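Local coordinates for protein aspartate aminotransferase, cytoplasmic (Schizosaccharomyces pombe 972h-, PDB 6JPK) that catalyses the pyridoxal 5'-phosphate-dependent, reversible transfer of an amino group between L-aspartate and 2-oxoglutarate, giving oxaloacetate and L-glutamate, at residues A52-Q63 / Y298-I306. The protein carries 1 engineered substitution. Numbering follows the deposited sequence.
Sequences AVKKASKIVEEQ and YGARIAAEI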
ATOM      1  N   ALA A  52      14.686   9.711  18.085  1.00  9.78           N
ATOM      2  CA  ALA A  52      15.545   9.341  16.961  1.00  9.55           C
ATOM      3  C   ALA A  52      14.799   9.420  15.633  1.00  9.27           C
ATOM      4  O   ALA A  52      15.394   9.777  14.612  1.00 11.99           O
ATOM      5  CB  ALA A  52      16.111   7.939  17.171  1.00  9.38           C
ATOM      6  N   VAL A  53      13.502   9.114  15.629  1.00  8.98           N
ATOM      7  CA  VAL A  53      12.733   9.174  14.391  1.00  8.74           C
ATOM      8  C   VAL A  53      12.480  10.617  13.993  1.00  8.99           C
ATOM      9  O   VAL A  53      12.580  10.975  12.814  1.00  8.98           O
ATOM     10  CB  VAL A  53      11.417   8.384  14.539  1.00 11.24           C
ATOM     11  CG1 VAL A  53      10.401   8.803  13.473  1.00  8.98           C
ATOM     12  CG2 VAL A  53      11.694   6.887  14.479  1.00  8.13           C
ATOM     13  N   LYS A  54      12.122  11.466  14.959  1.00 10.50           N
ATOM     14  CA  LYS A  54      11.945  12.882  14.658  1.00 10.68           C
ATOM     15  C   LYS A  54      13.242  13.484  14.140  1.00 10.13           C
ATOM     16  O   LYS A  54      13.250  14.226  13.151  1.00 11.24           O
ATOM     17  CB  LYS A  54      11.473  13.633  15.904  1.00 14.89           C
ATOM     18  CG  LYS A  54      11.006  15.051  15.634  1.00 21.16           C
ATOM     19  CD  LYS A  54      10.583  15.730  16.936  1.00 31.87           C
ATOM     20  CE  LYS A  54       9.609  14.854  17.721  1.00 40.98           C
ATOM     21  NZ  LYS A  54       9.530  15.208  19.176  1.00 46.53           N
ATOM     22  N   LYS A  55      14.352  13.172  14.810  1.00 10.03           N
ATOM     23  CA  LYS A  55      15.671  13.621  14.369  1.00 10.87           C
ATOM     24  C   LYS A  55      15.979  13.150  12.945  1.00 10.82           C
ATOM     25  O   LYS A  55      16.425  13.937  12.099  1.00 10.37           O
ATOM     26  CB  LYS A  55      16.715  13.099  15.356  1.00 11.81           C
ATOM     27  CG  LYS A  55      18.153  13.499  15.077  1.00 12.96           C
ATOM     28  CD  LYS A  55      19.050  13.016  16.218  1.00 11.12           C
ATOM     29  CE  LYS A  55      20.482  13.486  16.037  1.00 11.57           C
ATOM     30  NZ  LYS A  55      21.222  13.390  17.326  1.00 12.61           N
ATOM     31  N   ALA A  56      15.750  11.862  12.664  1.00 10.20           N
ATOM     32  CA  ALA A  56      16.027  11.331  11.328  1.00 10.77           C
ATOM     33  C   ALA A  56      15.170  12.009  10.260  1.00  9.87           C
ATOM     34  O   ALA A  56      15.657  12.309   9.163  1.00  9.60           O
ATOM     35  CB  ALA A  56      15.808   9.811  11.303  1.00  9.16           C
ATOM     36  N   SER A  57      13.892  12.261  10.553  1.00  9.35           N
ATOM     37  CA  SER A  57      13.064  12.904   9.539  1.00 15.80           C
ATOM     38  C   SER A  57      13.528  14.332   9.264  1.00 14.93           C
ATOM     39  O   SER A  57      13.505  14.771   8.110  1.00 12.44           O
ATOM     40  CB  SER A  57      11.573  12.853   9.927  1.00 13.29           C
ATOM     41  OG  SER A  57      11.281  13.589  11.091  1.00 20.58           O
ATOM     42  N   LYS A  58      14.007  15.049  10.288  1.00 14.84           N
ATOM     43  CA  LYS A  58      14.573  16.380  10.063  1.00 15.85           C
ATOM     44  C   LYS A  58      15.827  16.317   9.194  1.00 15.12           C
ATOM     45  O   LYS A  58      16.016  17.153   8.299  1.00 12.61           O
ATOM     46  CB  LYS A  58      14.905  17.050  11.401  1.00 21.69           C
ATOM     47  CG  LYS A  58      13.684  17.391  12.263  1.00 30.09           C
ATOM     48  CD  LYS A  58      12.768  18.391  11.567  1.00 36.35           C
ATOM     49  CE  LYS A  58      11.728  18.960  12.533  1.00 39.27           C
ATOM     50  NZ  LYS A  58      12.356  19.610  13.714  1.00 40.34           N
ATOM     51  N   ILE A  59      16.709  15.357   9.470  1.00 10.65           N
ATOM     52  CA  ILE A  59      17.921  15.187   8.674  1.00 13.34           C
ATOM     53  C   ILE A  59      17.568  14.876   7.226  1.00 12.01           C
ATOM     54  O   ILE A  59      18.142  15.449   6.289  1.00 12.40           O
ATOM     55  CB  ILE A  59      18.812  14.090   9.294  1.00 10.73           C
ATOM     56  CG1 ILE A  59      19.396  14.577  10.620  1.00 11.09           C
ATOM     57  CG2 ILE A  59      19.949  13.682   8.321  1.00 10.84           C
ATOM     58  CD1 ILE A  59      20.010  13.464  11.474  1.00 11.29           C
ATOM     59  N   VAL A  60      16.602  13.979   7.018  1.00 10.13           N
ATOM     60  CA  VAL A  60      16.261  13.543   5.665  1.00 10.42           C
ATOM     61  C   VAL A  60      15.671  14.695   4.857  1.00 11.95           C
ATOM     62  O   VAL A  60      15.997  14.873   3.675  1.00 10.22           O
ATOM     63  CB  VAL A  60      15.314  12.333   5.727  1.00 14.19           C
ATOM     64  CG1 VAL A  60      14.547  12.167   4.418  1.00 17.85           C
ATOM     65  CG2 VAL A  60      16.119  11.067   6.044  1.00 14.98           C
ATOM     66  N   GLU A  61      14.828  15.519   5.480  1.00 11.56           N
ATOM     67  CA  GLU A  61      14.139  16.548   4.708  1.00 22.44           C
ATOM     68  C   GLU A  61      15.100  17.631   4.227  1.00 22.73           C
ATOM     69  O   GLU A  61      14.848  18.264   3.198  1.00 28.04           O
ATOM     70  CB  GLU A  61      12.995  17.152   5.530  1.00 31.14           C
ATOM     71  CG  GLU A  61      13.380  18.335   6.412  1.00 41.78           C
ATOM     72  CD  GLU A  61      12.344  18.615   7.496  1.00 51.11           C
ATOM     73  OE1 GLU A  61      11.306  17.910   7.526  1.00 50.50           O
ATOM     74  OE2 GLU A  61      12.575  19.529   8.326  1.00 54.11           O
ATOM     75  N   GLU A  62      16.214  17.834   4.933  1.00 19.14           N
ATOM     76  CA  GLU A  62      17.201  18.832   4.547  1.00 21.28           C
ATOM     77  C   GLU A  62      18.216  18.305   3.549  1.00 21.43           C
ATOM     78  O   GLU A  62      19.027  19.087   3.041  1.00 21.13           O
ATOM     79  CB  GLU A  62      17.944  19.345   5.784  1.00 25.26           C
ATOM     80  CG  GLU A  62      17.059  20.073   6.769  1.00 31.69           C
ATOM     81  CD  GLU A  62      16.726  21.480   6.314  1.00 41.02           C
ATOM     82  OE1 GLU A  62      17.518  22.059   5.535  1.00 42.01           O
ATOM     83  OE2 GLU A  62      15.672  22.006   6.736  1.00 45.48           O
ATOM     84  N   GLN A  63      18.216  17.004   3.280  1.00 21.15           N
ATOM     85  CA  GLN A  63      19.212  16.439   2.381  1.00 22.20           C
ATOM     86  C   GLN A  63      19.016  16.973   0.970  1.00 25.83           C
ATOM     87  O   GLN A  63      17.885  17.152   0.504  1.00 22.37           O
ATOM     88  CB  GLN A  63      19.142  14.910   2.393  1.00 16.94           C
ATOM     89  CG  GLN A  63      19.916  14.304   3.556  1.00 18.13           C
ATOM     90  CD  GLN A  63      19.607  12.841   3.788  1.00 22.77           C
ATOM     91  OE1 GLN A  63      18.671  12.287   3.207  1.00 23.64           O
ATOM     92  NE2 GLN A  63      20.386  12.208   4.660  1.00 24.44           N
ATOM     93  N   TYR A 298       8.352   7.709   2.306  1.00 11.24           N
ATOM     94  CA  TYR A 298       8.679   8.591   3.428  1.00 15.22           C
ATOM     95  C   TYR A 298       9.185   7.814   4.641  1.00 11.56           C
ATOM     96  O   TYR A 298      10.244   8.126   5.196  1.00  7.79           O
ATOM     97  CB  TYR A 298       7.450   9.420   3.800  1.00 16.82           C
ATOM     98  CG  TYR A 298       7.574  10.221   5.083  1.00 20.48           C
ATOM     99  CD1 TYR A 298       8.222  11.444   5.102  1.00 22.83           C
ATOM    100  CD2 TYR A 298       7.012   9.757   6.269  1.00 25.48           C
ATOM    101  CE1 TYR A 298       8.323  12.193   6.276  1.00 25.34           C
ATOM    102  CE2 TYR A 298       7.107  10.488   7.443  1.00 29.24           C
ATOM    103  CZ  TYR A 298       7.758  11.708   7.440  1.00 30.36           C
ATOM    104  OH  TYR A 298       7.855  12.433   8.605  1.00 36.29           O
ATOM    105  N   GLY A 299       8.433   6.805   5.075  1.00  8.60           N
ATOM    106  CA  GLY A 299       8.869   6.022   6.220  1.00 12.95           C
ATOM    107  C   GLY A 299      10.143   5.243   5.954  1.00 10.17           C
ATOM    108  O   GLY A 299      10.962   5.057   6.856  1.00  8.76           O
ATOM    109  N   ALA A 300      10.332   4.786   4.714  1.00  8.12           N
ATOM    110  CA  ALA A 300      11.520   4.003   4.389  1.00  7.38           C
ATOM    111  C   ALA A 300      12.776   4.857   4.461  1.00  7.73           C
ATOM    112  O   ALA A 300      13.826   4.392   4.930  1.00  8.28           O
ATOM    113  CB  ALA A 300      11.374   3.385   3.000  1.00  7.32           C
ATOM    114  N   ARG A 301      12.698   6.102   3.983  1.00  7.82           N
ATOM    115  CA  ARG A 301      13.854   6.987   4.085  1.00  8.13           C
ATOM    116  C   ARG A 301      14.233   7.203   5.542  1.00  8.21           C
ATOM    117  O   ARG A 301      15.415   7.208   5.888  1.00  9.44           O
ATOM    118  CB  ARG A 301      13.569   8.327   3.397  1.00  8.33           C
ATOM    119  CG  ARG A 301      13.463   8.259   1.874  1.00 15.55           C
ATOM    120  CD  ARG A 301      13.259   9.664   1.249  1.00 18.39           C
ATOM    121  NE  ARG A 301      12.088  10.327   1.809  1.00 26.96           N
ATOM    122  CZ  ARG A 301      10.966  10.612   1.139  1.00 29.84           C
ATOM    123  NH1 ARG A 301      10.835  10.322  -0.157  1.00 22.04           N
ATOM    124  NH2 ARG A 301       9.967  11.217   1.776  1.00 29.78           N
ATOM    125  N   ILE A 302      13.240   7.345   6.416  1.00  8.07           N
ATOM    126  CA  ILE A 302      13.515   7.594   7.827  1.00 12.40           C
ATOM    127  C   ILE A 302      14.188   6.382   8.452  1.00  8.09           C
ATOM    128  O   ILE A 302      15.224   6.502   9.116  1.00  8.31           O
ATOM    129  CB  ILE A 302      12.213   7.961   8.568  1.00 14.33           C
ATOM    130  CG1 ILE A 302      11.768   9.373   8.193  1.00 12.39           C
ATOM    131  CG2 ILE A 302      12.385   7.837  10.080  1.00 12.98           C
ATOM    132  CD1 ILE A 302      10.369   9.715   8.720  1.00 13.90           C
ATOM    133  N   ALA A 303      13.615   5.196   8.215  1.00  7.81           N
ATOM    134  CA  ALA A 303      14.153   3.960   8.767  1.00 11.27           C
ATOM    135  C   ALA A 303      15.555   3.692   8.243  1.00 10.26           C
ATOM    136  O   ALA A 303      16.450   3.303   9.005  1.00  8.35           O
ATOM    137  CB  ALA A 303      13.209   2.793   8.439  1.00  7.43           C
ATOM    138  N   ALA A 304      15.775   3.907   6.940  1.00  7.99           N
ATOM    139  CA  ALA A 304      17.111   3.702   6.395  1.00  8.23           C
ATOM    140  C   ALA A 304      18.097   4.675   7.025  1.00  9.80           C
ATOM    141  O   ALA A 304      19.251   4.318   7.282  1.00 10.45           O
ATOM    142  CB  ALA A 304      17.105   3.859   4.872  1.00  8.27           C
ATOM    143  N   GLU A 305      17.659   5.907   7.299  1.00 10.34           N
ATOM    144  CA  GLU A 305      18.574   6.880   7.894  1.00 12.98           C
ATOM    145  C   GLU A 305      19.032   6.408   9.271  1.00 12.04           C
ATOM    146  O   GLU A 305      20.229   6.413   9.576  1.00  9.36           O
ATOM    147  CB  GLU A 305      17.903   8.255   7.980  1.00  9.12           C
ATOM    148  CG  GLU A 305      18.874   9.381   8.197  1.00 10.78           C
ATOM    149  CD  GLU A 305      19.819   9.589   7.001  1.00 18.35           C
ATOM    150  OE1 GLU A 305      19.453   9.233   5.847  1.00 20.69           O
ATOM    151  OE2 GLU A 305      20.935  10.102   7.225  1.00 16.48           O
ATOM    152  N   ILE A 306      18.083   5.967  10.102  1.00  8.82           N
ATOM    153  CA  ILE A 306      18.421   5.427  11.417  1.00  8.87           C
ATOM    154  C   ILE A 306      19.340   4.215  11.291  1.00 10.60           C
ATOM    155  O   ILE A 306      20.409   4.155  11.913  1.00  9.16           O
ATOM    156  CB  ILE A 306      17.138   5.069  12.187  1.00  8.59           C
ATOM    157  CG1 ILE A 306      16.355   6.343  12.546  1.00  8.67           C
ATOM    158  CG2 ILE A 306      17.472   4.252  13.423  1.00  8.62           C
ATOM    159  CD1 ILE A 306      15.048   6.058  13.305  1.00  8.43           C
TER
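The carbonyl oxygen of Lys54 is gripped twice from one face of its plane, by the amide of Lys58 and by Ser57 OG, the latter 2.9 Å from Lys54 O, while Ser57 CB rests 3.6 Å from Ile302 CD1. The hydroxyl sits between its own backbone N and carbonyl carbon (chi1 65°), which turns it back onto its own helix and leaves CB to meet the isoleucine. This is a helix-helix crossing in a fold-type I aminotransferase: the segment axes of 52-62 and 298-306, which lie on helices 51-62 and 297-308, come within 8.8 Å and their directions differ by 107°. Ala56 sits at the crossing, its CB 3.7 Å from Ile306 CG1 and also touching the CG2 branch of Ile302. Nearer the start of 52-63, Val53 splits its methyls, CG1 against Ile302 CG2 and CG2 against Ile306 CD1, the latter pair 3.6 Å apart. Trp316 of helix 310-340 packs on Ile306 as well.

At the other end, Val60 puts CG1 beside Arg301 CB and NE, and CG2 along the chain of Glu305. The guanidinium itself makes a salt bridge to Glu262 of the second subunit, and Tyr298 OH is hydrogen-bonded to Glu61 of that subunit, so the crossing adjoins the dimer interface. Tyr298 in turn takes Ile302 CD1 over one ring face, 3.4 Å above the plane and toward the rim. Glu305, bent at its second torsion, brings its carboxylate to the amide of Gln63, the two planes 69° apart. The bond is weak but fairly straight, with Gln63 NE2 3.3 Å from Glu305 OE1. Were Glu305 an alanine, the Gln63 amide would probably lose this partner and a gap would open beside Val60 CG2. The other carboxylate oxygen, Glu305 OE2, lies 3.9 Å from Ile59 CG2.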